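PDB 3TC9: IPT/TIG domain-containing protein from Bacteroides thetaiotaomicron, which is of unknown function but probably acts as an auxiliary nutrient-binding protein, joining an immunoglobulin-like domain to a six-bladed beta-propeller. Local coordinates for residues T374-R379 and R424-E429; N207-R212 and V218-T223; G114-Y117 and K122-L125. One frame throughout, in Å; residues are numbered along the deposited sequence.

Interaction 1: T374-R379 and R424-E429; sequences TTFAGR and RKIGYE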
ATOM      1  N   THR B 374      15.473   8.973  11.496  1.00 32.22           N
ATOM      2  CA  THR B 374      15.454   7.814  12.397  1.00 30.27           C
ATOM      3  C   THR B 374      16.389   6.739  11.823  1.00 33.14           C
ATOM      4  O   THR B 374      16.909   6.918  10.725  1.00 31.60           O
ATOM      5  CB  THR B 374      14.027   7.284  12.621  1.00 35.80           C
ATOM      6  OG1 THR B 374      13.481   6.962  11.358  1.00 39.15           O
ATOM      7  CG2 THR B 374      13.107   8.285  13.364  1.00 34.20           C
ATOM      8  N   THR B 375      16.608   5.627  12.561  1.00 29.16           N
ATOM      9  CA  THR B 375      17.448   4.536  12.096  1.00 28.63           C
ATOM     10  C   THR B 375      16.559   3.351  11.810  1.00 33.64           C
ATOM     11  O   THR B 375      15.755   2.947  12.651  1.00 34.43           O
ATOM     12  CB  THR B 375      18.552   4.251  13.101  1.00 33.85           C
ATOM     13  OG1 THR B 375      19.325   5.439  13.196  1.00 32.18           O
ATOM     14  CG2 THR B 375      19.450   3.026  12.712  1.00 27.47           C
ATOM     15  N   PHE B 376      16.693   2.798  10.617  1.00 31.21           N
ATOM     16  CA  PHE B 376      15.880   1.672  10.216  1.00 30.06           C
ATOM     17  C   PHE B 376      16.510   0.345  10.584  1.00 33.52           C
ATOM     18  O   PHE B 376      15.825  -0.529  11.130  1.00 32.50           O
ATOM     19  CB  PHE B 376      15.632   1.747   8.695  1.00 31.45           C
ATOM     20  CG  PHE B 376      14.772   0.653   8.088  1.00 31.71           C
ATOM     21  CD1 PHE B 376      13.477   0.424   8.549  1.00 33.56           C
ATOM     22  CD2 PHE B 376      15.226  -0.085   6.999  1.00 32.03           C
ATOM     23  CE1 PHE B 376      12.661  -0.538   7.939  1.00 33.52           C
ATOM     24  CE2 PHE B 376      14.412  -1.036   6.387  1.00 33.65           C
ATOM     25  CZ  PHE B 376      13.125  -1.240   6.842  1.00 32.14           C
ATOM     26  N   ALA B 377      17.807   0.166  10.257  1.00 30.03           N
ATOM     27  CA  ALA B 377      18.464  -1.130  10.428  1.00 28.89           C
ATOM     28  C   ALA B 377      19.928  -0.981  10.632  1.00 33.91           C
ATOM     29  O   ALA B 377      20.535  -0.067  10.095  1.00 33.48           O
ATOM     30  CB  ALA B 377      18.221  -2.007   9.203  1.00 28.66           C
ATOM     31  N   GLY B 378      20.493  -1.908  11.395  1.00 30.83           N
ATOM     32  CA  GLY B 378      21.919  -1.920  11.686  1.00 29.47           C
ATOM     33  C   GLY B 378      22.182  -1.566  13.123  1.00 32.23           C
ATOM     34  O   GLY B 378      21.252  -1.228  13.869  1.00 29.50           O
ATOM     35  N   ARG B 379      23.476  -1.650  13.511  1.00 30.73           N
ATOM     36  CA  ARG B 379      23.980  -1.351  14.844  1.00 31.87           C
ATOM     37  C   ARG B 379      23.390  -2.309  15.908  1.00 37.44           C
ATOM     38  O   ARG B 379      23.344  -1.972  17.076  1.00 39.04           O
ATOM     39  CB  ARG B 379      23.755   0.140  15.224  1.00 32.97           C
ATOM     40  CG  ARG B 379      24.304   1.111  14.190  1.00 35.34           C
ATOM     41  CD  ARG B 379      23.962   2.539  14.512  1.00 38.01           C
ATOM     42  NE  ARG B 379      24.676   3.039  15.695  1.00 38.37           N
ATOM     43  CZ  ARG B 379      25.869   3.619  15.664  1.00 38.24           C
ATOM     44  NH1 ARG B 379      26.518   3.755  14.517  1.00 33.15           N
ATOM     45  NH2 ARG B 379      26.421   4.070  16.780  1.00 34.22           N
ATOM     46  N   ARG B 424      22.873  -7.403   0.780  1.00 29.95           N
ATOM     47  CA  ARG B 424      21.992  -7.784   1.883  1.00 29.05           C
ATOM     48  C   ARG B 424      20.550  -7.499   1.493  1.00 34.68           C
ATOM     49  O   ARG B 424      20.291  -6.691   0.599  1.00 37.12           O
ATOM     50  CB  ARG B 424      22.382  -7.076   3.183  1.00 26.66           C
ATOM     51  CG  ARG B 424      23.872  -7.125   3.504  1.00 29.70           C
ATOM     52  CD  ARG B 424      24.366  -8.462   4.069  1.00 29.62           C
ATOM     53  NE  ARG B 424      23.743  -8.809   5.346  1.00 31.42           N
ATOM     54  CZ  ARG B 424      24.086  -8.303   6.530  1.00 42.19           C
ATOM     55  NH1 ARG B 424      25.026  -7.366   6.618  1.00 26.97           N
ATOM     56  NH2 ARG B 424      23.461  -8.694   7.627  1.00 30.20           N
ATOM     57  N   LYS B 425      19.612  -8.197   2.113  1.00 30.44           N
ATOM     58  CA  LYS B 425      18.201  -7.984   1.839  1.00 29.31           C
ATOM     59  C   LYS B 425      17.461  -7.616   3.131  1.00 33.86           C
ATOM     60  O   LYS B 425      17.784  -8.152   4.189  1.00 33.56           O
ATOM     61  CB  LYS B 425      17.593  -9.236   1.193  1.00 30.45           C
ATOM     62  CG  LYS B 425      16.103  -9.125   0.841  1.00 40.80           C
ATOM     63  CD  LYS B 425      15.581 -10.463   0.353  1.00 47.91           C
ATOM     64  CE  LYS B 425      14.083 -10.529   0.229  1.00 66.68           C
ATOM     65  NZ  LYS B 425      13.392 -10.687   1.536  1.00 80.40           N
ATOM     66  N   ILE B 426      16.488  -6.700   3.048  1.00 30.72           N
ATOM     67  CA  ILE B 426      15.616  -6.370   4.177  1.00 31.11           C
ATOM     68  C   ILE B 426      14.207  -6.540   3.689  1.00 35.71           C
ATOM     69  O   ILE B 426      13.777  -5.788   2.835  1.00 32.20           O
ATOM     70  CB  ILE B 426      15.825  -4.981   4.836  1.00 34.16           C
ATOM     71  CG1 ILE B 426      17.273  -4.746   5.273  1.00 33.30           C
ATOM     72  CG2 ILE B 426      14.823  -4.758   5.994  1.00 34.90           C
ATOM     73  CD1 ILE B 426      17.538  -3.324   5.714  1.00 34.92           C
ATOM     74  N   GLY B 427      13.515  -7.545   4.215  1.00 35.88           N
ATOM     75  CA  GLY B 427      12.129  -7.840   3.853  1.00 36.16           C
ATOM     76  C   GLY B 427      11.463  -8.619   4.967  1.00 40.57           C
ATOM     77  O   GLY B 427      12.136  -8.990   5.928  1.00 38.80           O
ATOM     78  N   TYR B 428      10.153  -8.877   4.851  1.00 37.28           N
ATOM     79  CA  TYR B 428       9.405  -9.702   5.814  1.00 36.58           C
ATOM     80  C   TYR B 428       9.850 -11.162   5.777  1.00 42.10           C
ATOM     81  O   TYR B 428      10.296 -11.646   4.726  1.00 39.31           O
ATOM     82  CB  TYR B 428       7.901  -9.660   5.491  1.00 36.83           C
ATOM     83  CG  TYR B 428       7.227  -8.429   6.043  1.00 38.05           C
ATOM     84  CD1 TYR B 428       6.750  -8.400   7.350  1.00 38.96           C
ATOM     85  CD2 TYR B 428       7.120  -7.270   5.282  1.00 39.71           C
ATOM     86  CE1 TYR B 428       6.196  -7.245   7.893  1.00 38.94           C
ATOM     87  CE2 TYR B 428       6.553  -6.111   5.811  1.00 41.68           C
ATOM     88  CZ  TYR B 428       6.095  -6.104   7.120  1.00 46.95           C
ATOM     89  OH  TYR B 428       5.517  -4.983   7.656  1.00 48.42           O
ATOM     90  N   GLU B 429       9.681 -11.867   6.930  1.00 41.61           N
ATOM     91  CA  GLU B 429       9.869 -13.323   7.058  1.00 42.73           C
ATOM     92  C   GLU B 429       9.101 -14.051   5.918  1.00 49.83           C
ATOM     93  O   GLU B 429       7.978 -13.650   5.587  1.00 49.84           O
ATOM     94  CB  GLU B 429       9.296 -13.810   8.403  1.00 43.40           C
ATOM     95  CG  GLU B 429       9.834 -13.166   9.659  1.00 44.93           C
ATOM     96  CD  GLU B 429       9.084 -13.611  10.902  1.00 53.58           C
ATOM     97  OE1 GLU B 429       9.011 -14.840  11.133  1.00 45.53           O
ATOM     98  OE2 GLU B 429       8.593 -12.741  11.660  1.00 37.28           O
TER
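Phe376 and Ala377 meet Ile426 where two consecutive blades of the six-bladed beta-propeller lean together. Strand 372-376 belongs to one blade. Strand 422-428 belongs to the next, where it lies between 107-113 and 412-417. The join is apolar and small, with about 109 Å² buried. The backbones stay well apart: Ala377 CA and Ile426 CA are 8.6 Å from each other. Side chains alone bridge the gap.

The tight part is centred on Ile426, which uses two methyl groups. Its CG2 sits 3.8 Å from CE2 of Phe376 and also touches CZ. Its CD1 comes to 3.8 Å from CB of Ala377. Ile426 thus fills the angle between the ring and the alanine methyl. Phe376 extends into this place because CG lies anti to its own N (chi1 -179°), and the ring and Ile426 run past one another, pointing opposite ways. Ile426 also touches Phe413, Ile415 and Met107 of its own blade.

The contact is looser away from CE2. CE1 of Phe376 lies farther off, 5.1 Å from Ile426 CG2, and the phenylalanine remains partly exposed. Other residues pack on the ring instead: Tyr355 meets it edge-to-face, and Ile366 and Leu392 touch it. Losing the ring to an alanine here would probably leave Ile426 CG2 without its neighbour and open a gap between the blades.

A classic beta bulge brings Phe376 and Ala377 to the same place. Both face Ile364 on the adjacent strand 363-367 of their own blade, and both point toward Ile426. The chain turns a corner at Ala377. CD1 of Ile426 reaches both residues, lying 3.9 Å from Phe376 CE2.

Interaction 2: N207-R212 and V218-T223; sequences NYILTR and VITELT
The Asn207 and Thr223 side chains run together off the same face of the sheet. CB of Asn207 is the first atom to meet its neighbour, 3.4 Å from Thr223 OG1. Next, CG passes 3.6 Å from the same oxygen. The amide then divides at the tip. ND2 donates to Thr223 OG1 at 2.9 Å, with the acceptor close to the amide plane. OD1 turns to Thr196 OG1 on strand 192-197. Thr223 OG1 also pairs with Asn206 OD1, so the hydroxyl is held by two side-chain amides.

The two strands form a beta hairpin, 205-211 with 219-224, in a four-stranded propeller blade. Strand 219-224 is an edge strand of this blade. A classic beta bulge shifts the register beside Asn207. Asn207 O accepts Leu222 N at 2.8 Å and, weakly, Thr223 N. Further along, regular pairing returns. Ile209 N meets Thr220 O at 2.7 Å in a nearly straight bond (171°). The return bond, from Thr220 N to Ile209 O, is more bent (135°). A water donates to Ile209 O and Val218 O and accepts from Thr220 OG1, tying the strands at this point.

On one face, Tyr208 and Ile219 cross obliquely. Ile219 CG1 comes to 3.7 Å from Tyr208 CD2, and its CD1 lies as near. Leu210 CD2 packs on Ile219 CB on the same face. On the other face, Ile209 CG2 touches Thr220 CB at 3.7 Å, while its CD1 reaches Leu222 CD1.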
ATOM      1  N   ASN B 207      31.189  11.545 -17.416  1.00 48.95           N
ATOM      2  CA  ASN B 207      29.964  10.815 -17.735  1.00 48.75           C
ATOM      3  C   ASN B 207      30.097  10.025 -19.023  1.00 55.28           C
ATOM      4  O   ASN B 207      30.518  10.541 -20.052  1.00 56.28           O
ATOM      5  CB  ASN B 207      28.765  11.775 -17.813  1.00 51.27           C
ATOM      6  CG  ASN B 207      28.458  12.401 -16.475  1.00 65.49           C
ATOM      7  OD1 ASN B 207      28.230  11.703 -15.482  1.00 58.33           O
ATOM      8  ND2 ASN B 207      28.500  13.720 -16.397  1.00 52.54           N
ATOM      9  N   TYR B 208      29.774   8.746 -18.927  1.00 53.53           N
ATOM     10  CA  TYR B 208      29.798   7.765 -20.002  1.00 55.70           C
ATOM     11  C   TYR B 208      28.391   7.290 -20.259  1.00 62.45           C
ATOM     12  O   TYR B 208      27.592   7.225 -19.328  1.00 60.53           O
ATOM     13  CB  TYR B 208      30.697   6.561 -19.638  1.00 56.51           C
ATOM     14  CG  TYR B 208      32.163   6.891 -19.471  1.00 58.23           C
ATOM     15  CD1 TYR B 208      32.676   7.271 -18.231  1.00 59.88           C
ATOM     16  CD2 TYR B 208      33.047   6.790 -20.540  1.00 59.49           C
ATOM     17  CE1 TYR B 208      34.029   7.558 -18.066  1.00 62.43           C
ATOM     18  CE2 TYR B 208      34.404   7.071 -20.386  1.00 60.75           C
ATOM     19  CZ  TYR B 208      34.890   7.458 -19.147  1.00 68.33           C
ATOM     20  OH  TYR B 208      36.218   7.767 -18.987  1.00 68.08           O
ATOM     21  N   ILE B 209      28.096   6.929 -21.509  1.00 63.05           N
ATOM     22  CA  ILE B 209      26.791   6.419 -21.912  1.00 63.99           C
ATOM     23  C   ILE B 209      26.952   4.965 -22.426  1.00 68.81           C
ATOM     24  O   ILE B 209      27.880   4.667 -23.182  1.00 69.85           O
ATOM     25  CB  ILE B 209      26.117   7.395 -22.921  1.00 68.95           C
ATOM     26  CG1 ILE B 209      24.617   7.168 -23.035  1.00 69.30           C
ATOM     27  CG2 ILE B 209      26.821   7.510 -24.288  1.00 72.38           C
ATOM     28  CD1 ILE B 209      23.822   8.454 -23.359  1.00 81.37           C
ATOM     29  N   LEU B 210      26.122   4.052 -21.910  1.00 64.54           N
ATOM     30  CA  LEU B 210      26.119   2.642 -22.303  1.00 64.32           C
ATOM     31  C   LEU B 210      24.796   2.352 -22.978  1.00 68.83           C
ATOM     32  O   LEU B 210      23.744   2.398 -22.341  1.00 69.17           O
ATOM     33  CB  LEU B 210      26.363   1.682 -21.115  1.00 63.09           C
ATOM     34  CG  LEU B 210      27.765   1.625 -20.501  1.00 67.42           C
ATOM     35  CD1 LEU B 210      27.765   0.789 -19.278  1.00 66.39           C
ATOM     36  CD2 LEU B 210      28.764   0.996 -21.434  1.00 71.39           C
ATOM     37  N   THR B 211      24.854   2.115 -24.281  1.00 65.26           N
ATOM     38  CA  THR B 211      23.724   1.838 -25.166  1.00 64.92           C
ATOM     39  C   THR B 211      23.050   0.469 -24.837  1.00 65.60           C
ATOM     40  O   THR B 211      23.739  -0.518 -24.559  1.00 62.32           O
ATOM     41  CB  THR B 211      24.217   1.922 -26.626  1.00 74.64           C
ATOM     42  OG1 THR B 211      23.271   1.308 -27.496  1.00 82.29           O
ATOM     43  CG2 THR B 211      25.603   1.298 -26.833  1.00 69.95           C
ATOM     44  N   ARG B 212      21.694   0.437 -24.878  1.00 62.76           N
ATOM     45  CA  ARG B 212      20.861  -0.756 -24.625  1.00 62.29           C
ATOM     46  C   ARG B 212      21.046  -1.786 -25.758  1.00 70.24           C
ATOM     47  O   ARG B 212      21.022  -2.997 -25.512  1.00 69.26           O
ATOM     48  CB  ARG B 212      19.377  -0.357 -24.495  1.00 58.42           C
ATOM     49  CG  ARG B 212      18.426  -1.530 -24.242  1.00 64.23           C
ATOM     50  CD  ARG B 212      16.968  -1.102 -24.178  1.00 67.86           C
ATOM     51  NE  ARG B 212      16.674  -0.320 -22.975  1.00 65.96           N
ATOM     52  CZ  ARG B 212      16.479  -0.842 -21.770  1.00 70.50           C
ATOM     53  NH1 ARG B 212      16.535  -2.156 -21.592  1.00 55.69           N
ATOM     54  NH2 ARG B 212      16.235  -0.057 -20.733  1.00 57.85           N
ATOM     55  N   VAL B 218      28.966  -1.581 -24.861  1.00 71.55           N
ATOM     56  CA  VAL B 218      29.718  -0.603 -25.673  1.00 71.65           C
ATOM     57  C   VAL B 218      29.563   0.794 -25.021  1.00 73.24           C
ATOM     58  O   VAL B 218      28.440   1.244 -24.794  1.00 71.03           O
ATOM     59  CB  VAL B 218      29.297  -0.615 -27.169  1.00 76.65           C
ATOM     60  CG1 VAL B 218      29.954   0.520 -27.962  1.00 77.64           C
ATOM     61  CG2 VAL B 218      29.605  -1.963 -27.809  1.00 77.51           C
ATOM     62  N   ILE B 219      30.697   1.453 -24.715  1.00 69.81           N
ATOM     63  CA  ILE B 219      30.767   2.761 -24.056  1.00 68.75           C
ATOM     64  C   ILE B 219      31.046   3.907 -25.030  1.00 74.75           C
ATOM     65  O   ILE B 219      31.684   3.725 -26.074  1.00 76.23           O
ATOM     66  CB  ILE B 219      31.861   2.711 -22.953  1.00 71.01           C
ATOM     67  CG1 ILE B 219      31.594   3.675 -21.804  1.00 69.37           C
ATOM     68  CG2 ILE B 219      33.322   2.781 -23.499  1.00 74.00           C
ATOM     69  CD1 ILE B 219      32.152   3.209 -20.518  1.00 75.58           C
ATOM     70  N   THR B 220      30.587   5.109 -24.642  1.00 70.47           N
ATOM     71  CA  THR B 220      30.777   6.378 -25.342  1.00 70.83           C
ATOM     72  C   THR B 220      30.813   7.460 -24.273  1.00 73.12           C
ATOM     73  O   THR B 220      30.116   7.359 -23.267  1.00 72.26           O
ATOM     74  CB  THR B 220      29.686   6.616 -26.412  1.00 80.02           C
ATOM     75  OG1 THR B 220      29.536   5.448 -27.214  1.00 82.35           O
ATOM     76  CG2 THR B 220      29.987   7.812 -27.320  1.00 79.75           C
ATOM     77  N   GLU B 221      31.649   8.468 -24.476  1.00 68.99           N
ATOM     78  CA  GLU B 221      31.792   9.605 -23.581  1.00 67.23           C
ATOM     79  C   GLU B 221      30.605  10.547 -23.822  1.00 69.65           C
ATOM     80  O   GLU B 221      30.187  10.710 -24.969  1.00 69.95           O
ATOM     81  CB  GLU B 221      33.151  10.268 -23.873  1.00 69.68           C
ATOM     82  CG  GLU B 221      33.384  11.666 -23.337  1.00 80.84           C
ATOM     83  CD  GLU B 221      34.449  12.414 -24.118  1.00104.56           C
ATOM     84  OE1 GLU B 221      35.552  11.853 -24.327  1.00 87.59           O
ATOM     85  OE2 GLU B 221      34.160  13.552 -24.557  1.00101.97           O
ATOM     86  N   LEU B 222      30.034  11.123 -22.744  1.00 63.98           N
ATOM     87  CA  LEU B 222      28.907  12.058 -22.835  1.00 63.09           C
ATOM     88  C   LEU B 222      29.387  13.489 -22.529  1.00 66.12           C
ATOM     89  O   LEU B 222      29.077  14.417 -23.282  1.00 66.62           O
ATOM     90  CB  LEU B 222      27.763  11.624 -21.895  1.00 61.12           C
ATOM     91  CG  LEU B 222      26.467  12.416 -21.958  1.00 65.13           C
ATOM     92  CD1 LEU B 222      25.678  12.112 -23.223  1.00 66.30           C
ATOM     93  CD2 LEU B 222      25.632  12.123 -20.760  1.00 65.45           C
ATOM     94  N   THR B 223      30.138  13.647 -21.425  1.00 61.07           N
ATOM     95  CA  THR B 223      30.746  14.906 -20.965  1.00 60.85           C
ATOM     96  C   THR B 223      32.146  14.588 -20.398  1.00 63.05           C
ATOM     97  O   THR B 223      32.431  13.441 -20.040  1.00 60.76           O
ATOM     98  CB  THR B 223      29.851  15.681 -19.919  1.00 67.18           C
ATOM     99  OG1 THR B 223      29.706  14.928 -18.712  1.00 67.54           O
ATOM    100  CG2 THR B 223      28.482  16.056 -20.444  1.00 65.22           C
TER
HETATM  101  O   HOH W   1      27.539   3.977 -25.868  1.00 51.12           O

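Interaction 3: G114-Y117 and K122-L125; sequences GTMY and KYDL
Thr115 touches Tyr123 through its backbone, its O lying 3.8 Å from Tyr123 CB. The same oxygen takes a hydrogen bond from a water, which in turn accepts from Asp124 N. This water links the two chain pieces where they begin to part.

Met116 comes next and is a selenomethionine. Its CA lies 3.2 Å from Lys122 O, and CB is close to the same oxygen. CG of Met116 packs on Tyr123 CB at 3.9 Å. The chain then bends at chi3, bringing CE near CD1 of the Tyr123 ring. Both side chains also touch Arg421.

Tyr117 does most of the work. It forms a single antiparallel bridge with Lys122. Tyr117 N gives a hydrogen bond of 2.7 Å to Lys122 O, and Lys122 N returns one of 3.0 Å to Tyr117 O. With CG set between its own N and carbonyl carbon (chi1 57°), the ring swings across to the other piece. Lys122 CB sits over one face of the ring, 3.9 Å from the centroid, in a CH-pi contact displaced toward the rim. CD of Lys122 touches the ring at CE2. The hydroxyl reaches on to Asp124. Tyr117 OH donates to Asp124 OD1 at 3.0 Å, approaching from above the carboxylate plane. Ring and carboxylate planes are 43° apart. The CH-pi contact and the hydroxyl bond both limit how the ring can turn. A phosphate ion, probably from the crystallisation liquor, lies about 5 Å from the Tyr123 side chain.

The folded loop runs between strand 107-113 of the blade that closes the propeller and strand 128-129 of the next blade. No helices flank it. Backbone bonds from Thr115 to Gly134 and from Asp124 to Gly135 tie it to the chain just beyond strand 128-129.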
ATOM      1  N   GLY B 114      26.230 -13.202  -2.668  1.00 36.44           N
ATOM      2  CA  GLY B 114      27.629 -13.102  -2.312  1.00 37.15           C
ATOM      3  C   GLY B 114      28.029 -13.927  -1.111  1.00 42.65           C
ATOM      4  O   GLY B 114      27.227 -14.219  -0.223  1.00 40.12           O
ATOM      5  N   THR B 115      29.288 -14.310  -1.084  1.00 44.29           N
ATOM      6  CA  THR B 115      29.842 -15.044   0.042  1.00 45.53           C
ATOM      7  C   THR B 115      31.348 -14.773   0.176  1.00 48.77           C
ATOM      8  O   THR B 115      32.018 -14.338  -0.773  1.00 48.44           O
ATOM      9  CB  THR B 115      29.546 -16.560  -0.038  1.00 57.82           C
ATOM     10  OG1 THR B 115      29.657 -17.095   1.294  1.00 63.26           O
ATOM     11  CG2 THR B 115      30.473 -17.302  -1.002  1.00 53.29           C
HETATM   12  N   MSE B 116      31.857 -15.055   1.372  1.00 42.61           N
HETATM   13  CA  MSE B 116      33.271 -14.958   1.667  1.00 41.84           C
HETATM   14  C   MSE B 116      33.688 -16.272   2.221  1.00 51.59           C
HETATM   15  O   MSE B 116      32.823 -17.038   2.647  1.00 52.71           O
HETATM   16  CB  MSE B 116      33.573 -13.812   2.630  1.00 41.29           C
HETATM   17  CG  MSE B 116      33.263 -12.468   2.054  1.00 43.51           C
HETATM   18 SE   MSE B 116      33.771 -11.166   3.310  0.75 45.20          SE
HETATM   19  CE  MSE B 116      35.627 -10.853   2.679  1.00 43.57           C
ATOM     20  N   TYR B 117      34.985 -16.582   2.150  1.00 50.71           N
ATOM     21  CA  TYR B 117      35.481 -17.834   2.712  1.00 51.67           C
ATOM     22  C   TYR B 117      36.644 -17.544   3.672  1.00 56.80           C
ATOM     23  O   TYR B 117      37.035 -16.381   3.830  1.00 54.66           O
ATOM     24  CB  TYR B 117      35.847 -18.867   1.619  1.00 53.37           C
ATOM     25  CG  TYR B 117      36.869 -18.418   0.601  1.00 56.07           C
ATOM     26  CD1 TYR B 117      36.481 -17.768  -0.563  1.00 57.91           C
ATOM     27  CD2 TYR B 117      38.211 -18.766   0.733  1.00 57.84           C
ATOM     28  CE1 TYR B 117      37.411 -17.404  -1.531  1.00 59.21           C
ATOM     29  CE2 TYR B 117      39.150 -18.410  -0.231  1.00 59.82           C
ATOM     30  CZ  TYR B 117      38.747 -17.715  -1.357  1.00 67.59           C
ATOM     31  OH  TYR B 117      39.669 -17.330  -2.302  1.00 70.54           O
ATOM     32  N   LYS B 122      38.470 -13.872   2.885  1.00 52.13           N
ATOM     33  CA  LYS B 122      38.720 -13.907   1.451  1.00 51.53           C
ATOM     34  C   LYS B 122      37.424 -14.051   0.671  1.00 52.14           C
ATOM     35  O   LYS B 122      36.384 -14.424   1.214  1.00 51.75           O
ATOM     36  CB  LYS B 122      39.677 -15.068   1.113  1.00 56.08           C
ATOM     37  CG  LYS B 122      40.976 -15.100   1.925  1.00 74.53           C
ATOM     38  CD  LYS B 122      41.686 -16.417   1.751  1.00 86.67           C
ATOM     39  CE  LYS B 122      42.938 -16.518   2.575  1.00 98.14           C
ATOM     40  NZ  LYS B 122      43.627 -17.816   2.339  1.00108.77           N
ATOM     41  N   TYR B 123      37.474 -13.698  -0.594  1.00 47.66           N
ATOM     42  CA  TYR B 123      36.326 -13.778  -1.495  1.00 46.10           C
ATOM     43  C   TYR B 123      36.839 -13.840  -2.928  1.00 50.55           C
ATOM     44  O   TYR B 123      37.936 -13.345  -3.222  1.00 48.79           O
ATOM     45  CB  TYR B 123      35.349 -12.584  -1.285  1.00 44.75           C
ATOM     46  CG  TYR B 123      35.809 -11.259  -1.869  1.00 44.07           C
ATOM     47  CD1 TYR B 123      36.761 -10.479  -1.220  1.00 45.93           C
ATOM     48  CD2 TYR B 123      35.250 -10.761  -3.040  1.00 43.56           C
ATOM     49  CE1 TYR B 123      37.173  -9.255  -1.747  1.00 46.29           C
ATOM     50  CE2 TYR B 123      35.627  -9.525  -3.556  1.00 43.82           C
ATOM     51  CZ  TYR B 123      36.599  -8.781  -2.916  1.00 50.18           C
ATOM     52  OH  TYR B 123      36.980  -7.571  -3.445  1.00 52.51           O
ATOM     53  N   ASP B 124      36.044 -14.450  -3.813  1.00 48.93           N
ATOM     54  CA  ASP B 124      36.388 -14.553  -5.226  1.00 50.74           C
ATOM     55  C   ASP B 124      35.535 -13.595  -6.056  1.00 51.70           C
ATOM     56  O   ASP B 124      34.339 -13.419  -5.789  1.00 50.40           O
ATOM     57  CB  ASP B 124      36.216 -16.004  -5.741  1.00 54.13           C
ATOM     58  CG  ASP B 124      37.082 -17.057  -5.069  1.00 70.56           C
ATOM     59  OD1 ASP B 124      38.315 -16.828  -4.936  1.00 72.46           O
ATOM     60  OD2 ASP B 124      36.548 -18.137  -4.741  1.00 79.66           O
ATOM     61  N   LEU B 125      36.145 -12.996  -7.058  1.00 48.30           N
ATOM     62  CA  LEU B 125      35.497 -12.108  -7.998  1.00 49.75           C
ATOM     63  C   LEU B 125      35.240 -12.905  -9.269  1.00 56.95           C
ATOM     64  O   LEU B 125      36.160 -13.133 -10.062  1.00 59.47           O
ATOM     65  CB  LEU B 125      36.367 -10.857  -8.260  1.00 51.14           C
ATOM     66  CG  LEU B 125      36.468  -9.850  -7.104  1.00 56.15           C
ATOM     67  CD1 LEU B 125      37.675  -8.964  -7.258  1.00 57.93           C
ATOM     68  CD2 LEU B 125      35.220  -8.998  -6.993  1.00 60.01           C
TER
HETATM   69  O   HOH W   2      33.633 -15.686  -2.465  1.00 37.15           O

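Interaction 1 is the buried one, close to the centre of the molecule. Interaction 2 is partly buried within a blade, and interaction 3 is at the surface. The chemistry follows this order. Interaction 1 joins two blades through hydrocarbon alone. Interaction 2 pairs strands of one blade by backbone bonds, with an amide, a hydroxyl and a water added. Interaction 3 folds a loop between blades with one bridge, a CH-pi contact and a tyrosine-aspartate bond. None touches another. Interactions 1 and 3 are closest, about 8 Å between nearest atoms, and both involve the closing blade: 424-429 lies on the strand next to 107-113, which runs on into 114-117. Interaction 2 belongs to a different blade.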